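Local coordinates for protein N6 adenine specific DNA methylase (Encephalitozoon cuniculi, PDB 3Q87) that methylates the translation termination factor eRF1 as the Mtq2 catalytic subunit of the Mtq2-Trm112 complex, with S-adenosylmethionine as methyl donor, at residues Leu28-Ser33 and Asp69-Ile74; Val36-Leu41 and Glu58-Gly63; Thr50-Arg55 and Leu65-Leu70; Val79-Phe84 and Met118-Val123. All coordinates share one frame; numbering follows the deposited sequence. Where two conformers were deposited one is given.

Contact 1. Residues Leu28-Ser33 and Asp69-Ile74; sequences LDLGTS and DLLCSI. With SAM (S-adenosylmethionine), chain D.
Leu28 and Leu71 meet methyl to methyl, CD2 to CD2, at 3.3 Å, a snug contact for two methyls. Leu28 and Leu30, two residues apart on one strand, project to the same side and share one shape: in both, CG stands opposite the backbone N (chi1 -174°), which carries the branched ends out to the loop 69-74. Leu71 turns the other way, CG beside its own N (chi1 -50°). Its CD2 can therefore reach both partners, crossing Leu30 at about a right angle with 4.0 Å to Leu30 CD2. The other branch of Leu30, CD1, rests on the carbonyl O of Leu70. Branched aliphatic residues suit this buried seam.

Beyond it, both segments turn to S-adenosylmethionine. Leu70 N gives adenine N1 a nearly straight bond of 2.9 Å (172°). Asp69 OD1 accepts a hydrogen bond from SAM N6 at 2.9 Å, and the same oxygen is salt-bridged to Arg109 of helix 105-113. Gly31, in the glycine-rich loop of class I methyltransferases, accepts from the ligand's amino N; without a side chain and at positive phi, it lets the ribose lie close. Strands 46-51 and 81-84 flank Leu28 and Leu30, while Phe110 of helix 105-113 packs on Leu30 and Leu71.

Contact 2. Residues Val36-Leu41 and Glu58-Gly63; sequences VITEQL and ESHRGG
Thr38 OG1 is gripped by three groups of the strands and loop beneath the helix, Asp29 OD2, Ser49 OG and Thr32 OG1, while the carbon side of the same residue meets His60. With its hydroxyl so engaged, Thr38 offers CB to the edge of the imidazole, 4.1 Å from His60 NE2, and CG2 to the carbonyl of Gly62, 3.9 Å from Gly62 O. His60 ND1 is turned to Ser33 O, a weak hydrogen bond that ties the ring to the cofactor loop.

Arg61 makes the larger part of the contact. Its chain is extended from CG to NE and runs beside Val36, whose CB sits over the centre of one guanidinium face, 4.0 Å from Arg61 CZ. Glu39 comes across it at about a right angle, and its OE2 lies at the guanidinium edge, 3.6 Å from Arg61 NE: a long salt bridge, with the two flat groups 87° apart. That is a loose electrostatic pairing, and the firmer hold is probably Arg61 NH1 on Thr34 O, just before the helix. Gly62 and Gly63 take backbone angles that only glycine adopts with ease.

The loop 58-63, leading from helix 54-58 to strand 65-67, thus closes over helix 36-41, which has strands 26-30 and 46-51 beneath it and helix 8-20 alongside.

Contact 3. Residues Thr50-Arg55 and Leu65-Leu70; sequences TDLNIR and LVRADL. With SAM (S-adenosylmethionine), chain D.
Thr50 and Val66 pair side by side in the parallel arrangement of a beta-alpha-beta unit, strand 46-51, helix 54-58 and strand 65-67, the last being the outermost strand this chain gives to the Rossmann-like methyltransferase sheet on that side. Asp51 is bonded through both its N and its O: Asp51 N donates to Val66 O (3.2 Å) and Asp51 O accepts from Ala68 N (3.1 Å). Beneath this, Thr50 CG2 rests on Val66 CB, beta-branched residues well suited to a strand.

The carboxylate of Asp51, at the end of its strand, is the acidic group that binds the ribose, as is usual in class I methyltransferases. Asp51 OD1 accepts from SAM O3' (2.7 Å) and from Ser33 N; Asp51 OD2 accepts from SAM O2' (2.6 Å) and, on its anti side, from Asn53 N (2.8 Å). The last bond closes an Asx turn, so four donors hold the group and fix its rotation. Leu52 lays CB over one face of the adenine, 3.8 Å from SAM C5, an apolar cover for a flat base. Asn53 then N-caps helix 54-58, its OD1 meeting Ala56 N weakly.

Arg67 extends along the outer side, with Ile54 CD1 against its aliphatic part. Its NH1 makes salt bridges to Glu117 and Asp120 of the Trm112 chain, whose strand pairs with Val66 and Arg67 and continues the sheet. From the same guanidinium, Arg67 NE donates to Leu52 O at 2.7 Å, almost straight (175°) and with the oxygen only 3° out of the guanidinium plane.

Contact 4. Residues Val79-Phe84 and Met118-Val123; sequences VDVVVF and MLYLLV
Val81 and Tyr120 interlock on one side of two parallel strands: the valine's CG1 lies against the edge of the phenol ring, 3.8 Å from Tyr120 CD2. The ring gets there because Tyr120 CG lies beside the backbone N (chi1 -64°), which swings it back along the strand. Val83 CG2 meets the same ring atom from farther off, so the CD2 corner of Tyr120 sits between the two valine methyls. Met118 lies alongside Val81, CB to Val81 CG2 at 4.1 Å, while its longer end leads off toward strand 155-162. Helix 8-20 lies against this face; its Glu20 bonds the tyrosine hydroxyl.

On the opposite face Phe84 and Leu121 point the same way, and Leu121 CD1 fits beside Phe84 CD2 at 3.9 Å and close to the carbonyl O of Phe84. The Phe84 ring itself leans away to meet Phe110 of helix 105-113 edge to face. Val82 and Leu119 touch more lightly, through their CB atoms. On the tyrosine face, then, slim Val81 and Val83 accommodate the bulkier Tyr120.

Backbone bonds such as Tyr120 N to Val82 O (2.9 Å) and Phe84 N to Tyr120 O (3.0 Å) join the strands, and helix 105-113 makes the crossover between them. With the peptide groups paired and the side chains mostly hydrocarbon, the chemistry is that of a central sheet core, ending just where Asn85 reaches S-adenosylmethionine.

Overall arrangement
From the N terminus, helix 8-20 leads into strand 26-30, where contact 1 opens; it closes only at 69-74, making a long loop. Contact 2 is nested inside that loop, binding helix 36-41 to the loop 58-63. Contact 3 opens at 50-55, before contact 2 has closed, so the two cross; it ends on 65-70 and shares Asp69 and Leu70 with contact 1. Contact 4 follows in series, closing the crossover between strands 81-84 and 118-124. Strand 26-30 lies between 46-51 and 81-84, placing contacts 1, 3 and 4 on one sheet. Contacts 1 and 3 together line the cofactor pocket, and contact 2 lies on one side of the sheet, next to helix 8-20.

Contact 1. Residues Leu28-Ser33 and Asp69-Ile74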
# COMPACT_ATOMS: atom_id res chain seq x y z
N LEU B 28 1.76 4.67 0.16
CA LEU B 28 1.80 3.36 -0.44
C LEU B 28 3.13 3.23 -1.16
O LEU B 28 3.38 3.97 -2.12
CB LEU B 28 0.66 3.20 -1.44
CG LEU B 28 0.50 1.81 -2.06
CD1 LEU B 28 -0.12 0.83 -1.07
CD2 LEU B 28 -0.34 1.88 -3.33
N ASP B 29 3.99 2.32 -0.69
CA ASP B 29 5.24 1.99 -1.38
C ASP B 29 4.92 0.86 -2.35
O ASP B 29 4.90 -0.31 -1.98
CB ASP B 29 6.31 1.54 -0.38
CG ASP B 29 7.61 1.08 -1.05
OD1 ASP B 29 7.78 1.31 -2.28
OD2 ASP B 29 8.47 0.49 -0.35
N LEU B 30 4.63 1.23 -3.59
CA LEU B 30 4.21 0.29 -4.61
C LEU B 30 5.43 -0.35 -5.27
O LEU B 30 6.34 0.36 -5.68
CB LEU B 30 3.39 1.06 -5.65
CG LEU B 30 2.68 0.31 -6.78
CD1 LEU B 30 1.70 -0.67 -6.20
CD2 LEU B 30 1.96 1.31 -7.69
N GLY B 31 5.45 -1.67 -5.40
CA GLY B 31 6.64 -2.36 -5.88
C GLY B 31 7.75 -2.23 -4.84
O GLY B 31 8.88 -1.85 -5.14
N THR B 32 7.42 -2.57 -3.60
CA THR B 32 8.31 -2.36 -2.48
C THR B 32 9.53 -3.25 -2.56
O THR B 32 10.57 -2.93 -1.99
CB THR B 32 7.60 -2.64 -1.14
OG1 THR B 32 8.50 -2.41 -0.06
CG2 THR B 32 7.09 -4.06 -1.07
N SER B 33 9.41 -4.37 -3.27
CA SER B 33 10.46 -5.39 -3.28
C SER B 33 10.82 -5.82 -1.84
O SER B 33 9.93 -6.27 -1.11
CB SER B 33 11.68 -4.93 -4.06
OG SER B 33 12.58 -6.01 -4.28
N ASP B 69 -1.48 -6.63 -7.43
CA ASP B 69 -1.17 -6.18 -8.78
C ASP B 69 -1.53 -4.70 -8.85
O ASP B 69 -2.71 -4.34 -8.85
CB ASP B 69 -1.97 -7.02 -9.79
CG ASP B 69 -1.52 -6.81 -11.24
OD1 ASP B 69 -0.86 -5.80 -11.55
OD2 ASP B 69 -1.84 -7.68 -12.07
N LEU B 70 -0.52 -3.83 -8.87
CA LEU B 70 -0.74 -2.40 -8.81
C LEU B 70 -1.73 -2.05 -7.69
O LEU B 70 -1.50 -2.42 -6.55
CB LEU B 70 -1.21 -1.86 -10.16
CG LEU B 70 -0.24 -1.99 -11.34
CD1 LEU B 70 -0.82 -1.30 -12.57
CD2 LEU B 70 1.13 -1.41 -11.02
N LEU B 71 -2.85 -1.39 -8.03
CA LEU B 71 -3.71 -0.77 -7.02
C LEU B 71 -5.12 -1.36 -6.88
O LEU B 71 -5.90 -0.88 -6.07
CB LEU B 71 -3.83 0.74 -7.32
CG LEU B 71 -2.53 1.51 -7.55
CD1 LEU B 71 -2.80 2.86 -8.22
CD2 LEU B 71 -1.79 1.71 -6.26
N CYS B 72 -5.42 -2.40 -7.65
CA CYS B 72 -6.77 -2.97 -7.72
C CYS B 72 -7.36 -3.32 -6.37
O CYS B 72 -8.57 -3.19 -6.16
CB CYS B 72 -6.79 -4.24 -8.60
SG CYS B 72 -5.86 -4.11 -10.16
N SER B 73 -6.52 -3.79 -5.45
CA SER B 73 -6.99 -4.20 -4.14
C SER B 73 -6.75 -3.12 -3.08
O SER B 73 -6.91 -3.35 -1.88
CB SER B 73 -6.27 -5.49 -3.72
OG SER B 73 -4.87 -5.27 -3.67
N ILE B 74 -6.38 -1.93 -3.54
CA ILE B 74 -6.13 -0.81 -2.65
C ILE B 74 -7.23 0.22 -2.76
O ILE B 74 -7.60 0.65 -3.86
CB ILE B 74 -4.76 -0.12 -2.96
CG1 ILE B 74 -3.61 -1.13 -2.89
CG2 ILE B 74 -4.51 1.05 -2.00
CD1 ILE B 74 -3.55 -1.91 -1.55
N SAM D . 11.13 -0.42 -4.71
CA SAM D . 12.27 -1.25 -5.13
C SAM D . 13.50 -0.34 -5.36
O SAM D . 14.65 -0.78 -5.31
OXT SAM D . 13.36 0.85 -5.59
CB SAM D . 11.98 -2.18 -6.34
CG SAM D . 11.77 -1.62 -7.77
SD SAM D . 11.68 -2.82 -9.17
CE SAM D . 12.37 -1.88 -10.55
C5' SAM D . 9.93 -2.83 -9.61
C4' SAM D . 9.15 -3.62 -8.57
O4' SAM D . 7.78 -3.68 -8.93
C3' SAM D . 9.64 -5.06 -8.43
O3' SAM D . 9.81 -5.34 -7.06
C2' SAM D . 8.52 -5.90 -9.00
O2' SAM D . 8.35 -7.14 -8.36
C1' SAM D . 7.33 -5.00 -8.74
N9 SAM D . 6.24 -5.20 -9.69
C8 SAM D . 6.28 -5.60 -11.00
N7 SAM D . 5.01 -5.62 -11.47
C5 SAM D . 4.18 -5.23 -10.46
C6 SAM D . 2.81 -5.06 -10.36
N6 SAM D . 2.04 -5.30 -11.42
N1 SAM D . 2.24 -4.64 -9.17
C2 SAM D . 3.02 -4.38 -8.06
N3 SAM D . 4.39 -4.55 -8.16
C4 SAM D . 4.94 -4.97 -9.33

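Contact 2. Residues Val36-Leu41 and Glu58-Gly63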
# COMPACT_ATOMS: atom_id res chain seq x y z
N VAL B 36 13.55 -1.37 0.95
CA VAL B 36 14.54 -0.33 1.21
C VAL B 36 13.88 1.06 1.29
O VAL B 36 14.21 1.85 2.16
CB VAL B 36 15.71 -0.36 0.17
CG1 VAL B 36 15.27 0.19 -1.20
CG2 VAL B 36 16.92 0.37 0.71
N ILE B 37 12.92 1.34 0.42
CA ILE B 37 12.25 2.63 0.48
C ILE B 37 11.25 2.72 1.65
O ILE B 37 11.15 3.76 2.33
CB ILE B 37 11.58 2.97 -0.86
CG1 ILE B 37 12.63 3.05 -1.97
CG2 ILE B 37 10.84 4.29 -0.76
CD1 ILE B 37 12.04 3.34 -3.36
N THR B 38 10.54 1.63 1.90
CA THR B 38 9.67 1.52 3.07
C THR B 38 10.42 1.84 4.36
O THR B 38 9.93 2.57 5.23
CB THR B 38 9.03 0.10 3.20
OG1 THR B 38 8.04 -0.08 2.18
CG2 THR B 38 8.38 -0.09 4.58
N GLU B 39 11.62 1.29 4.48
CA GLU B 39 12.47 1.54 5.65
C GLU B 39 12.69 3.03 5.92
O GLU B 39 12.66 3.48 7.07
CB GLU B 39 13.82 0.83 5.48
CG GLU B 39 14.58 0.62 6.79
CD GLU B 39 15.85 -0.21 6.59
OE1 GLU B 39 16.06 -1.16 7.36
OE2 GLU B 39 16.62 0.09 5.66
N GLN B 40 12.91 3.80 4.86
CA GLN B 40 13.12 5.24 5.00
C GLN B 40 11.79 5.97 5.27
O GLN B 40 11.72 6.86 6.13
CB GLN B 40 13.80 5.79 3.74
CG GLN B 40 13.62 7.27 3.55
CD GLN B 40 13.84 7.70 2.11
OE1 GLN B 40 14.49 8.71 1.84
NE2 GLN B 40 13.31 6.92 1.17
N LEU B 41 10.75 5.57 4.55
CA LEU B 41 9.42 6.17 4.66
C LEU B 41 8.76 5.97 6.02
O LEU B 41 8.03 6.83 6.49
CB LEU B 41 8.49 5.59 3.59
CG LEU B 41 8.77 6.02 2.15
CD1 LEU B 41 7.86 5.30 1.19
CD2 LEU B 41 8.60 7.52 2.02
N GLU B 58 8.55 -12.03 1.17
CA GLU B 58 8.97 -13.03 2.16
C GLU B 58 10.34 -12.73 2.78
O GLU B 58 10.67 -13.24 3.85
CB GLU B 58 8.98 -14.43 1.55
CG GLU B 58 7.59 -15.04 1.40
CD GLU B 58 7.60 -16.31 0.56
OE1 GLU B 58 8.66 -16.63 -0.04
OE2 GLU B 58 6.55 -16.99 0.48
N SER B 59 11.14 -11.90 2.11
CA SER B 59 12.43 -11.49 2.66
C SER B 59 12.47 -9.98 2.90
O SER B 59 13.52 -9.33 2.79
CB SER B 59 13.56 -11.92 1.72
OG SER B 59 13.58 -13.33 1.60
N HIS B 60 11.32 -9.41 3.25
CA HIS B 60 11.17 -7.96 3.35
C HIS B 60 11.80 -7.43 4.65
O HIS B 60 11.76 -8.10 5.68
CB HIS B 60 9.68 -7.61 3.28
CG HIS B 60 9.39 -6.15 3.16
ND1 HIS B 60 8.97 -5.56 1.98
CD2 HIS B 60 9.44 -5.15 4.08
CE1 HIS B 60 8.79 -4.27 2.18
NE2 HIS B 60 9.05 -4.00 3.45
N ARG B 61 12.40 -6.24 4.58
CA ARG B 61 12.98 -5.59 5.76
C ARG B 61 11.95 -5.48 6.88
O ARG B 61 12.28 -5.52 8.07
CB ARG B 61 13.48 -4.19 5.41
CG ARG B 61 14.81 -4.20 4.69
CD ARG B 61 15.08 -2.86 4.08
NE ARG B 61 16.41 -2.81 3.50
CZ ARG B 61 16.79 -3.50 2.43
NH1 ARG B 61 15.93 -4.30 1.82
NH2 ARG B 61 18.03 -3.37 1.95
N GLY B 62 10.70 -5.33 6.49
CA GLY B 62 9.61 -5.37 7.44
C GLY B 62 8.64 -4.25 7.20
O GLY B 62 9.04 -3.14 6.84
N GLY B 63 7.35 -4.53 7.38
CA GLY B 63 6.37 -3.51 7.15
C GLY B 63 4.98 -4.09 7.08
O GLY B 63 4.73 -5.19 7.57

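Contact 3. Residues Thr50-Arg55 and Leu65-Leu70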
# COMPACT_ATOMS: atom_id res chain seq x y z
N THR B 50 3.53 -2.90 -1.03
CA THR B 50 2.94 -3.93 -1.89
C THR B 50 3.89 -4.35 -3.00
O THR B 50 4.73 -3.57 -3.42
CB THR B 50 1.62 -3.47 -2.56
OG1 THR B 50 1.92 -2.58 -3.64
CG2 THR B 50 0.70 -2.77 -1.56
N ASP B 51 3.76 -5.60 -3.44
CA ASP B 51 4.55 -6.10 -4.57
C ASP B 51 3.84 -7.30 -5.17
O ASP B 51 3.05 -7.98 -4.51
CB ASP B 51 5.97 -6.50 -4.12
CG ASP B 51 6.99 -6.38 -5.25
OD1 ASP B 51 7.86 -5.50 -5.18
OD2 ASP B 51 6.89 -7.15 -6.23
N LEU B 52 4.07 -7.53 -6.46
CA LEU B 52 3.57 -8.71 -7.14
C LEU B 52 4.43 -9.92 -6.78
O LEU B 52 3.97 -11.06 -6.82
CB LEU B 52 3.60 -8.47 -8.65
CG LEU B 52 2.91 -9.50 -9.54
CD1 LEU B 52 1.42 -9.55 -9.18
CD2 LEU B 52 3.10 -9.12 -11.01
N ASN B 53 5.68 -9.65 -6.40
CA ASN B 53 6.69 -10.68 -6.16
C ASN B 53 6.71 -11.21 -4.72
O ASN B 53 7.20 -10.54 -3.80
CB ASN B 53 8.07 -10.10 -6.54
CG ASN B 53 9.20 -11.07 -6.33
OD1 ASN B 53 9.00 -12.19 -5.88
ND2 ASN B 53 10.41 -10.63 -6.66
N ILE B 54 6.19 -12.42 -4.52
CA ILE B 54 6.02 -12.93 -3.16
C ILE B 54 7.36 -13.23 -2.48
O ILE B 54 7.53 -13.04 -1.27
CB ILE B 54 5.10 -14.19 -3.12
CG1 ILE B 54 4.60 -14.43 -1.70
CG2 ILE B 54 5.82 -15.43 -3.67
CD1 ILE B 54 3.75 -13.31 -1.16
N ARG B 55 8.33 -13.67 -3.28
CA ARG B 55 9.66 -13.93 -2.77
C ARG B 55 10.27 -12.70 -2.10
O ARG B 55 10.89 -12.82 -1.05
CB ARG B 55 10.56 -14.45 -3.89
CG ARG B 55 10.69 -15.96 -3.92
CD ARG B 55 11.28 -16.44 -5.22
NE ARG B 55 10.23 -16.73 -6.19
CZ ARG B 55 9.78 -17.95 -6.44
NH1 ARG B 55 10.30 -18.99 -5.81
NH2 ARG B 55 8.80 -18.13 -7.32
N LEU B 65 2.61 -5.63 4.71
CA LEU B 65 2.84 -6.24 3.41
C LEU B 65 1.57 -6.73 2.74
O LEU B 65 0.76 -7.44 3.35
CB LEU B 65 3.85 -7.38 3.56
CG LEU B 65 5.16 -6.99 4.26
CD1 LEU B 65 6.15 -8.13 4.21
CD2 LEU B 65 5.78 -5.73 3.65
N VAL B 66 1.41 -6.34 1.48
CA VAL B 66 0.31 -6.81 0.64
C VAL B 66 0.87 -7.31 -0.67
O VAL B 66 1.62 -6.59 -1.34
CB VAL B 66 -0.69 -5.67 0.36
CG1 VAL B 66 -1.93 -6.21 -0.38
CG2 VAL B 66 -1.10 -4.98 1.67
N ARG B 67 0.55 -8.54 -1.05
CA ARG B 67 0.88 -8.96 -2.40
C ARG B 67 -0.28 -8.53 -3.30
O ARG B 67 -1.42 -8.94 -3.07
CB ARG B 67 1.12 -10.46 -2.51
CG ARG B 67 1.22 -10.89 -3.96
CD ARG B 67 1.84 -12.23 -4.13
NE ARG B 67 2.14 -12.51 -5.53
CZ ARG B 67 1.52 -13.44 -6.26
NH1 ARG B 67 0.56 -14.16 -5.72
NH2 ARG B 67 1.87 -13.63 -7.52
N ALA B 68 -0.01 -7.68 -4.28
CA ALA B 68 -1.07 -7.12 -5.10
C ALA B 68 -0.56 -6.70 -6.46
O ALA B 68 0.63 -6.44 -6.63
CB ALA B 68 -1.70 -5.92 -4.41
N ASP B 69 -1.48 -6.63 -7.43
CA ASP B 69 -1.17 -6.18 -8.78
C ASP B 69 -1.53 -4.70 -8.85
O ASP B 69 -2.71 -4.34 -8.85
CB ASP B 69 -1.97 -7.02 -9.79
CG ASP B 69 -1.52 -6.81 -11.24
OD1 ASP B 69 -0.86 -5.80 -11.55
OD2 ASP B 69 -1.84 -7.68 -12.07
N LEU B 70 -0.52 -3.83 -8.87
CA LEU B 70 -0.74 -2.40 -8.81
C LEU B 70 -1.73 -2.05 -7.69
O LEU B 70 -1.50 -2.42 -6.55
CB LEU B 70 -1.21 -1.86 -10.16
CG LEU B 70 -0.24 -1.99 -11.34
CD1 LEU B 70 -0.82 -1.30 -12.57
CD2 LEU B 70 1.13 -1.41 -11.02
N SAM D . 11.13 -0.42 -4.71
CA SAM D . 12.27 -1.25 -5.13
C SAM D . 13.50 -0.34 -5.36
O SAM D . 14.65 -0.78 -5.31
OXT SAM D . 13.36 0.85 -5.59
CB SAM D . 11.98 -2.18 -6.34
CG SAM D . 11.77 -1.62 -7.77
SD SAM D . 11.68 -2.82 -9.17
CE SAM D . 12.37 -1.88 -10.55
C5' SAM D . 9.93 -2.83 -9.61
C4' SAM D . 9.15 -3.62 -8.57
O4' SAM D . 7.78 -3.68 -8.93
C3' SAM D . 9.64 -5.06 -8.43
O3' SAM D . 9.81 -5.34 -7.06
C2' SAM D . 8.52 -5.90 -9.00
O2' SAM D . 8.35 -7.14 -8.36
C1' SAM D . 7.33 -5.00 -8.74
N9 SAM D . 6.24 -5.20 -9.69
C8 SAM D . 6.28 -5.60 -11.00
N7 SAM D . 5.01 -5.62 -11.47
C5 SAM D . 4.18 -5.23 -10.46
C6 SAM D . 2.81 -5.06 -10.36
N6 SAM D . 2.04 -5.30 -11.42
N1 SAM D . 2.24 -4.64 -9.17
C2 SAM D . 3.02 -4.38 -8.06
N3 SAM D . 4.39 -4.55 -8.16
C4 SAM D . 4.94 -4.97 -9.33

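Contact 4. Residues Val79-Phe84 and Met118-Val123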
# COMPACT_ATOMS: atom_id res chain seq x y z
N VAL B 79 -5.36 6.57 0.87
CA VAL B 79 -3.92 6.80 0.72
C VAL B 79 -3.62 8.24 0.34
O VAL B 79 -4.25 8.78 -0.58
CB VAL B 79 -3.32 5.84 -0.33
CG1 VAL B 79 -1.83 6.15 -0.59
CG2 VAL B 79 -3.53 4.40 0.11
N ASP B 80 -2.66 8.85 1.02
CA ASP B 80 -2.21 10.20 0.66
C ASP B 80 -1.22 10.24 -0.51
O ASP B 80 -1.33 11.07 -1.40
CB ASP B 80 -1.54 10.88 1.85
CG ASP B 80 -2.47 11.07 3.02
OD1 ASP B 80 -3.54 11.70 2.85
OD2 ASP B 80 -2.10 10.61 4.12
N VAL B 81 -0.22 9.36 -0.47
CA VAL B 81 0.86 9.38 -1.44
C VAL B 81 1.19 7.97 -1.92
O VAL B 81 1.18 7.01 -1.13
CB VAL B 81 2.17 9.94 -0.81
CG1 VAL B 81 3.36 9.85 -1.77
CG2 VAL B 81 1.95 11.37 -0.33
N VAL B 82 1.49 7.86 -3.21
CA VAL B 82 2.01 6.64 -3.79
C VAL B 82 3.43 6.87 -4.31
O VAL B 82 3.70 7.84 -5.01
CB VAL B 82 1.11 6.17 -4.97
CG1 VAL B 82 1.76 5.01 -5.71
CG2 VAL B 82 -0.29 5.78 -4.46
N VAL B 83 4.35 5.97 -3.96
CA VAL B 83 5.72 6.01 -4.45
C VAL B 83 5.95 4.73 -5.25
O VAL B 83 5.62 3.64 -4.77
CB VAL B 83 6.73 6.03 -3.29
CG1 VAL B 83 8.15 6.03 -3.84
CG2 VAL B 83 6.47 7.23 -2.37
N PHE B 84 6.53 4.85 -6.43
CA PHE B 84 6.63 3.71 -7.34
C PHE B 84 7.91 3.75 -8.17
O PHE B 84 8.04 4.57 -9.07
CB PHE B 84 5.42 3.69 -8.27
CG PHE B 84 5.25 2.42 -9.05
CD1 PHE B 84 5.87 1.25 -8.65
CD2 PHE B 84 4.42 2.38 -10.17
CE1 PHE B 84 5.68 0.07 -9.36
CE2 PHE B 84 4.23 1.21 -10.88
CZ PHE B 84 4.86 0.06 -10.48
N MET B 118 -1.21 12.67 -4.43
CA MET B 118 0.19 12.91 -4.74
C MET B 118 0.94 11.62 -5.07
O MET B 118 0.69 10.59 -4.45
CB MET B 118 0.87 13.58 -3.55
CG MET B 118 2.19 14.26 -3.89
SD MET B 118 2.92 14.99 -2.41
CE MET B 118 1.59 16.09 -1.93
N LEU B 119 1.86 11.69 -6.02
CA LEU B 119 2.65 10.53 -6.39
C LEU B 119 4.08 10.88 -6.76
O LEU B 119 4.37 11.98 -7.24
CB LEU B 119 1.98 9.76 -7.53
CG LEU B 119 1.75 10.48 -8.87
CD1 LEU B 119 2.98 10.40 -9.76
CD2 LEU B 119 0.55 9.86 -9.57
N TYR B 120 4.98 9.93 -6.52
CA TYR B 120 6.38 10.05 -6.96
C TYR B 120 6.67 8.82 -7.82
O TYR B 120 6.54 7.69 -7.36
CB TYR B 120 7.31 10.09 -5.76
CG TYR B 120 7.10 11.31 -4.87
CD1 TYR B 120 7.76 12.50 -5.14
CD2 TYR B 120 6.22 11.26 -3.79
CE1 TYR B 120 7.56 13.62 -4.32
CE2 TYR B 120 6.02 12.38 -2.98
CZ TYR B 120 6.69 13.55 -3.26
OH TYR B 120 6.48 14.66 -2.46
N LEU B 121 7.04 9.05 -9.08
CA LEU B 121 7.24 7.96 -10.03
C LEU B 121 8.63 8.05 -10.66
O LEU B 121 9.07 9.12 -11.04
CB LEU B 121 6.18 8.02 -11.13
CG LEU B 121 6.28 7.01 -12.27
CD1 LEU B 121 6.03 5.58 -11.77
CD2 LEU B 121 5.28 7.37 -13.37
N LEU B 122 9.32 6.92 -10.76
CA LEU B 122 10.62 6.89 -11.40
C LEU B 122 10.48 6.33 -12.81
O LEU B 122 9.77 5.36 -13.04
CB LEU B 122 11.63 6.05 -10.61
CG LEU B 122 13.05 5.98 -11.21
CD1 LEU B 122 14.07 5.70 -10.13
CD2 LEU B 122 13.18 4.95 -12.33
N VAL B 123 11.17 6.97 -13.75
CA VAL B 123 11.12 6.57 -15.13
C VAL B 123 12.54 6.72 -15.70
O VAL B 123 13.35 7.40 -15.11
CB VAL B 123 10.12 7.45 -15.91
CG1 VAL B 123 10.38 7.35 -17.37
CG2 VAL B 123 8.68 7.05 -15.57